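Local structure of pseudouridine synthase (Pyrococcus abyssi, 2AUS) at residues Ile289-Met303 with Ile316-Tyr330. The protein probably isomerises specific uridines in RNA to pseudouridine. Sequence-based numbering, arbitrary orientation.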
loop_
_atom_site.group_PDB
_atom_site.type_symbol
_atom_site.label_atom_id
_atom_site.label_comp_id
_atom_site.label_asym_id
_atom_site.label_seq_id
_atom_site.Cartn_x
_atom_site.Cartn_y
_atom_site.Cartn_z
ATOM N N ILE A 289 20.923 -6.007 -34.709
ATOM C CA ILE A 289 22.255 -6.022 -35.298
ATOM C C ILE A 289 23.210 -6.414 -34.178
ATOM O O ILE A 289 23.231 -5.775 -33.126
ATOM C CB ILE A 289 22.653 -4.638 -35.808
ATOM C CG1 ILE A 289 21.669 -4.183 -36.898
ATOM C CG2 ILE A 289 24.099 -4.672 -36.294
ATOM C CD1 ILE A 289 22.001 -2.836 -37.478
ATOM N N MET A 290 24.008 -7.450 -34.414
ATOM C CA MET A 290 24.906 -7.955 -33.386
ATOM C C MET A 290 26.368 -7.925 -33.776
ATOM O O MET A 290 26.707 -8.005 -34.959
ATOM C CB MET A 290 24.545 -9.413 -33.062
ATOM C CG MET A 290 23.052 -9.705 -32.846
ATOM S SD MET A 290 22.277 -8.928 -31.425
ATOM C CE MET A 290 22.925 -9.891 -30.075
ATOM N N THR A 291 27.237 -7.839 -32.773
ATOM C CA THR A 291 28.666 -7.885 -33.040
ATOM C C THR A 291 28.976 -9.378 -33.085
ATOM O O THR A 291 28.135 -10.209 -32.712
ATOM C CB THR A 291 29.525 -7.336 -31.892
ATOM O OG1 THR A 291 29.378 -8.199 -30.754
ATOM C CG2 THR A 291 29.142 -5.898 -31.528
ATOM N N LEU A 292 30.192 -9.713 -33.505
ATOM C CA LEU A 292 30.609 -11.105 -33.570
ATOM C C LEU A 292 30.745 -11.732 -32.179
ATOM O O LEU A 292 30.965 -12.933 -32.061
ATOM C CB LEU A 292 31.926 -11.224 -34.353
ATOM C CG LEU A 292 31.714 -10.862 -35.830
ATOM C CD1 LEU A 292 33.029 -10.869 -36.616
ATOM C CD2 LEU A 292 30.729 -11.852 -36.411
ATOM N N LYS A 293 30.614 -10.924 -31.130
ATOM C CA LYS A 293 30.689 -11.446 -29.765
ATOM C C LYS A 293 29.268 -11.557 -29.220
ATOM O O LYS A 293 29.064 -11.758 -28.034
ATOM C CB LYS A 293 31.506 -10.514 -28.867
ATOM C CG LYS A 293 32.960 -10.329 -29.295
ATOM C CD LYS A 293 33.727 -9.514 -28.248
ATOM C CE LYS A 293 35.131 -9.158 -28.741
ATOM N NZ LYS A 293 35.089 -8.299 -29.967
ATOM N N ASP A 294 28.289 -11.435 -30.109
ATOM C CA ASP A 294 26.879 -11.497 -29.734
ATOM C C ASP A 294 26.402 -10.354 -28.831
ATOM O O ASP A 294 25.495 -10.528 -28.015
ATOM C CB ASP A 294 26.561 -12.861 -29.108
ATOM C CG ASP A 294 26.781 -14.009 -30.095
ATOM O OD1 ASP A 294 26.445 -13.838 -31.293
ATOM O OD2 ASP A 294 27.283 -15.078 -29.682
ATOM N N GLU A 295 27.011 -9.178 -28.987
ATOM C CA GLU A 295 26.592 -8.007 -28.213
ATOM C C GLU A 295 25.560 -7.320 -29.096
ATOM O O GLU A 295 25.690 -7.340 -30.316
ATOM C CB GLU A 295 27.739 -7.021 -28.009
ATOM C CG GLU A 295 28.947 -7.557 -27.261
ATOM C CD GLU A 295 30.212 -6.798 -27.619
ATOM O OE1 GLU A 295 30.785 -7.077 -28.696
ATOM O OE2 GLU A 295 30.615 -5.918 -26.831
ATOM N N LEU A 296 24.550 -6.709 -28.495
ATOM C CA LEU A 296 23.541 -6.017 -29.274
ATOM C C LEU A 296 24.089 -4.658 -29.695
ATOM O O LEU A 296 24.475 -3.840 -28.859
ATOM C CB LEU A 296 22.275 -5.818 -28.445
ATOM C CG LEU A 296 21.188 -4.928 -29.056
ATOM C CD1 LEU A 296 20.639 -5.575 -30.320
ATOM C CD2 LEU A 296 20.068 -4.722 -28.026
ATOM N N VAL A 297 24.127 -4.408 -30.995
ATOM C CA VAL A 297 24.622 -3.124 -31.471
ATOM C C VAL A 297 23.468 -2.133 -31.621
ATOM O O VAL A 297 23.529 -1.003 -31.128
ATOM C CB VAL A 297 25.299 -3.252 -32.852
ATOM C CG1 VAL A 297 25.797 -1.877 -33.304
ATOM C CG2 VAL A 297 26.440 -4.279 -32.786
ATOM N N ALA A 298 22.419 -2.572 -32.310
ATOM C CA ALA A 298 21.282 -1.708 -32.577
ATOM C C ALA A 298 20.062 -2.475 -33.053
ATOM O O ALA A 298 20.165 -3.612 -33.494
ATOM C CB ALA A 298 21.678 -0.691 -33.633
ATOM N N LEU A 299 18.902 -1.836 -32.951
ATOM C CA LEU A 299 17.656 -2.417 -33.411
ATOM C C LEU A 299 17.342 -1.662 -34.688
ATOM O O LEU A 299 17.644 -0.469 -34.798
ATOM C CB LEU A 299 16.535 -2.207 -32.386
ATOM C CG LEU A 299 16.578 -3.099 -31.146
ATOM C CD1 LEU A 299 15.397 -2.784 -30.223
ATOM C CD2 LEU A 299 16.532 -4.564 -31.579
ATOM N N GLY A 300 16.757 -2.343 -35.662
ATOM C CA GLY A 300 16.442 -1.660 -36.895
ATOM C C GLY A 300 15.416 -2.371 -37.744
ATOM O O GLY A 300 14.953 -3.462 -37.405
ATOM N N LYS A 301 15.064 -1.739 -38.858
ATOM C CA LYS A 301 14.093 -2.291 -39.785
ATOM C C LYS A 301 14.865 -2.807 -40.984
ATOM O O LYS A 301 15.632 -2.071 -41.596
ATOM C CB LYS A 301 13.106 -1.205 -40.222
ATOM C CG LYS A 301 11.934 -1.721 -41.044
ATOM C CD LYS A 301 11.097 -0.571 -41.622
ATOM C CE LYS A 301 10.470 0.307 -40.535
ATOM N NZ LYS A 301 9.422 -0.412 -39.735
ATOM N N ALA A 302 14.683 -4.081 -41.304
ATOM C CA ALA A 302 15.374 -4.667 -42.442
ATOM C C ALA A 302 14.898 -3.969 -43.713
ATOM O O ALA A 302 13.704 -3.722 -43.876
ATOM C CB ALA A 302 15.079 -6.158 -42.522
ATOM N N MET A 303 15.835 -3.650 -44.600
ATOM C CA MET A 303 15.511 -2.982 -45.856
ATOM C C MET A 303 15.461 -3.984 -46.999
ATOM O O MET A 303 14.989 -3.676 -48.091
ATOM C CB MET A 303 16.536 -1.888 -46.158
ATOM C CG MET A 303 16.429 -0.705 -45.209
ATOM S SD MET A 303 14.762 0.016 -45.197
ATOM C CE MET A 303 14.099 -0.637 -43.688
ATOM N N ILE A 316 21.895 -0.437 -48.515
ATOM C CA ILE A 316 21.546 -0.394 -47.106
ATOM C C ILE A 316 20.750 -1.644 -46.749
ATOM O O ILE A 316 19.694 -1.911 -47.328
ATOM C CB ILE A 316 20.713 0.855 -46.790
ATOM C CG1 ILE A 316 21.557 2.102 -47.065
ATOM C CG2 ILE A 316 20.249 0.830 -45.338
ATOM C CD1 ILE A 316 20.814 3.403 -46.863
ATOM N N ALA A 317 21.270 -2.422 -45.806
ATOM C CA ALA A 317 20.597 -3.642 -45.395
ATOM C C ALA A 317 19.612 -3.356 -44.267
ATOM O O ALA A 317 18.548 -3.967 -44.193
ATOM C CB ALA A 317 21.620 -4.677 -44.954
ATOM N N VAL A 318 19.961 -2.423 -43.390
ATOM C CA VAL A 318 19.081 -2.089 -42.278
ATOM C C VAL A 318 19.012 -0.605 -41.954
ATOM O O VAL A 318 20.037 0.078 -41.891
ATOM C CB VAL A 318 19.513 -2.803 -40.974
ATOM C CG1 VAL A 318 18.550 -2.441 -39.847
ATOM C CG2 VAL A 318 19.552 -4.311 -41.182
ATOM N N ASP A 319 17.794 -0.115 -41.746
ATOM C CA ASP A 319 17.593 1.272 -41.362
ATOM C C ASP A 319 17.587 1.278 -39.843
ATOM O O ASP A 319 16.596 0.912 -39.213
ATOM C CB ASP A 319 16.266 1.812 -41.895
ATOM C CG ASP A 319 16.449 2.673 -43.127
ATOM O OD1 ASP A 319 17.326 3.565 -43.096
ATOM O OD2 ASP A 319 15.719 2.472 -44.120
ATOM N N VAL A 320 18.708 1.681 -39.258
ATOM C CA VAL A 320 18.855 1.703 -37.809
ATOM C C VAL A 320 17.915 2.688 -37.129
ATOM O O VAL A 320 17.894 3.872 -37.459
ATOM C CB VAL A 320 20.317 2.018 -37.426
ATOM C CG1 VAL A 320 20.460 2.081 -35.914
ATOM C CG2 VAL A 320 21.243 0.953 -38.008
ATOM N N GLU A 321 17.141 2.190 -36.170
ATOM C CA GLU A 321 16.188 3.022 -35.450
ATOM C C GLU A 321 16.698 3.398 -34.068
ATOM O O GLU A 321 16.350 4.453 -33.541
ATOM C CB GLU A 321 14.848 2.296 -35.326
ATOM C CG GLU A 321 14.313 1.805 -36.657
ATOM C CD GLU A 321 12.919 1.219 -36.550
ATOM O OE1 GLU A 321 12.701 0.346 -35.681
ATOM O OE2 GLU A 321 12.044 1.628 -37.348
ATOM N N LYS A 322 17.518 2.534 -33.479
ATOM C CA LYS A 322 18.071 2.805 -32.159
ATOM C C LYS A 322 19.417 2.108 -31.972
ATOM O O LYS A 322 19.540 0.907 -32.218
ATOM C CB LYS A 322 17.091 2.355 -31.069
ATOM C CG LYS A 322 17.661 2.420 -29.653
ATOM C CD LYS A 322 18.036 3.840 -29.238
ATOM C CE LYS A 322 18.735 3.842 -27.886
ATOM N NZ LYS A 322 19.145 5.209 -27.475
ATOM N N VAL A 323 20.419 2.879 -31.547
ATOM C CA VAL A 323 21.763 2.369 -31.316
ATOM C C VAL A 323 21.986 2.185 -29.820
ATOM O O VAL A 323 21.652 3.064 -29.033
ATOM C CB VAL A 323 22.840 3.349 -31.854
ATOM C CG1 VAL A 323 24.225 2.848 -31.491
ATOM C CG2 VAL A 323 22.718 3.481 -33.365
ATOM N N PHE A 324 22.536 1.036 -29.434
ATOM C CA PHE A 324 22.823 0.750 -28.031
ATOM C C PHE A 324 24.318 0.763 -27.742
ATOM O O PHE A 324 24.755 1.194 -26.681
ATOM C CB PHE A 324 22.226 -0.605 -27.651
ATOM C CG PHE A 324 20.742 -0.625 -27.697
ATOM C CD1 PHE A 324 19.998 -0.085 -26.653
ATOM C CD2 PHE A 324 20.081 -1.100 -28.815
ATOM C CE1 PHE A 324 18.608 -0.024 -26.719
ATOM C CE2 PHE A 324 18.693 -1.042 -28.893
ATOM C CZ PHE A 324 17.957 -0.499 -27.844
ATOM N N MET A 325 25.094 0.288 -28.703
ATOM C CA MET A 325 26.550 0.214 -28.602
ATOM C C MET A 325 27.222 1.587 -28.430
ATOM O O MET A 325 27.050 2.469 -29.264
ATOM C CB MET A 325 27.077 -0.458 -29.875
ATOM C CG MET A 325 28.584 -0.537 -30.017
ATOM S SD MET A 325 29.290 -1.690 -28.857
ATOM C CE MET A 325 28.543 -3.234 -29.454
ATOM N N PRO A 326 27.981 1.790 -27.338
ATOM C CA PRO A 326 28.632 3.098 -27.182
ATOM C C PRO A 326 29.743 3.231 -28.238
ATOM O O PRO A 326 30.290 2.224 -28.695
ATOM C CB PRO A 326 29.160 3.055 -25.749
ATOM C CG PRO A 326 29.415 1.578 -25.520
ATOM C CD PRO A 326 28.210 0.934 -26.161
ATOM N N ARG A 327 30.067 4.460 -28.624
ATOM C CA ARG A 327 31.091 4.700 -29.641
ATOM C C ARG A 327 32.495 4.212 -29.300
ATOM O O ARG A 327 33.304 3.985 -30.194
ATOM C CB ARG A 327 31.169 6.190 -29.962
ATOM C CG ARG A 327 29.908 6.754 -30.587
ATOM C CD ARG A 327 29.915 8.275 -30.532
ATOM N NE ARG A 327 28.642 8.835 -30.964
ATOM C CZ ARG A 327 28.447 9.438 -32.132
ATOM N NH1 ARG A 327 29.449 9.566 -32.994
ATOM N NH2 ARG A 327 27.245 9.911 -32.437
ATOM N N ASP A 328 32.768 4.023 -28.015
ATOM C CA ASP A 328 34.094 3.622 -27.544
ATOM C C ASP A 328 34.472 2.137 -27.537
ATOM O O ASP A 328 35.657 1.808 -27.469
ATOM C CB ASP A 328 34.304 4.202 -26.138
ATOM C CG ASP A 328 35.697 3.932 -25.586
ATOM O OD1 ASP A 328 35.862 2.915 -24.863
ATOM O OD2 ASP A 328 36.618 4.738 -25.891
ATOM N N TRP A 329 33.495 1.238 -27.599
ATOM C CA TRP A 329 33.807 -0.186 -27.572
ATOM C C TRP A 329 34.510 -0.655 -28.834
ATOM O O TRP A 329 35.468 -1.408 -28.758
ATOM C CB TRP A 329 32.539 -1.007 -27.318
ATOM C CG TRP A 329 32.018 -0.845 -25.910
ATOM C CD1 TRP A 329 32.478 0.025 -24.953
ATOM C CD2 TRP A 329 30.914 -1.541 -25.317
ATOM N NE1 TRP A 329 31.723 -0.084 -23.812
ATOM C CE2 TRP A 329 30.752 -1.033 -24.010
ATOM C CE3 TRP A 329 30.033 -2.532 -25.771
ATOM C CZ2 TRP A 329 29.759 -1.494 -23.144
ATOM C CZ3 TRP A 329 29.045 -2.989 -24.909
ATOM C CH2 TRP A 329 28.913 -2.462 -23.613
ATOM N N TYR A 330 34.029 -0.214 -29.991
ATOM C CA TYR A 330 34.638 -0.574 -31.274
ATOM C C TYR A 330 34.921 0.782 -31.916
ATOM O O TYR A 330 34.236 1.212 -32.843
ATOM C CB TYR A 330 33.659 -1.385 -32.132
ATOM C CG TYR A 330 33.385 -2.777 -31.594
ATOM C CD1 TYR A 330 33.990 -3.897 -32.166
ATOM C CD2 TYR A 330 32.525 -2.970 -30.512
ATOM C CE1 TYR A 330 33.744 -5.178 -31.676
ATOM C CE2 TYR A 330 32.274 -4.246 -30.007
ATOM C CZ TYR A 330 32.892 -5.345 -30.598
ATOM O OH TYR A 330 32.694 -6.604 -30.092
#
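Ile316 lays CG2 4.1 Å from CG of Met303, whose backbone N donates to Ala317 O. Val318 pushes CG1 against Lys301 O and Gly300 CA (3.7 Å), on the face where Ile289 CD1 reaches Val320 CG2. Asp319 and Lys301 exchange two backbone bonds. At Glu321 and Lys322 the strand gains a residue: both amides donate to Leu299 O, Glu321 N at 3.0 Å and Lys322 N, at longer range, 3.3 Å. This classic beta bulge lies where the neighbouring strands 296-302 and 316-323 of the PUA domain sheet run antiparallel, their N-to-C directions 138° apart. Past Val323 the chain leaves the strand, yet Val297 O still grips Phe324 N and Met325 N. The Phe324 ring turns one edge to Leu299 CG, while Leu296 CD2 meets CD2 of the ring. Met325 folds back at chi2 (70°) and chi3, bringing CE against Thr291 CG2 at a tight 3.4 Å. Tyr330 OH donates to Glu295 OE1 in its ring plane, at a doubtfully short modelled separation, and accepts from Lys293 NZ (2.9 Å), itself also bonded to Thr27; Phe33 N holds Glu295 OE2. With OG1 between the backbone N and the carbonyl carbon (chi1 66°), Thr291 accepts from Lys293 N (an ST turn) and Glu295 N and donates to Glu295 OE1; a valine here would probably leave both amides without their acceptor and that OE1 short of a donor.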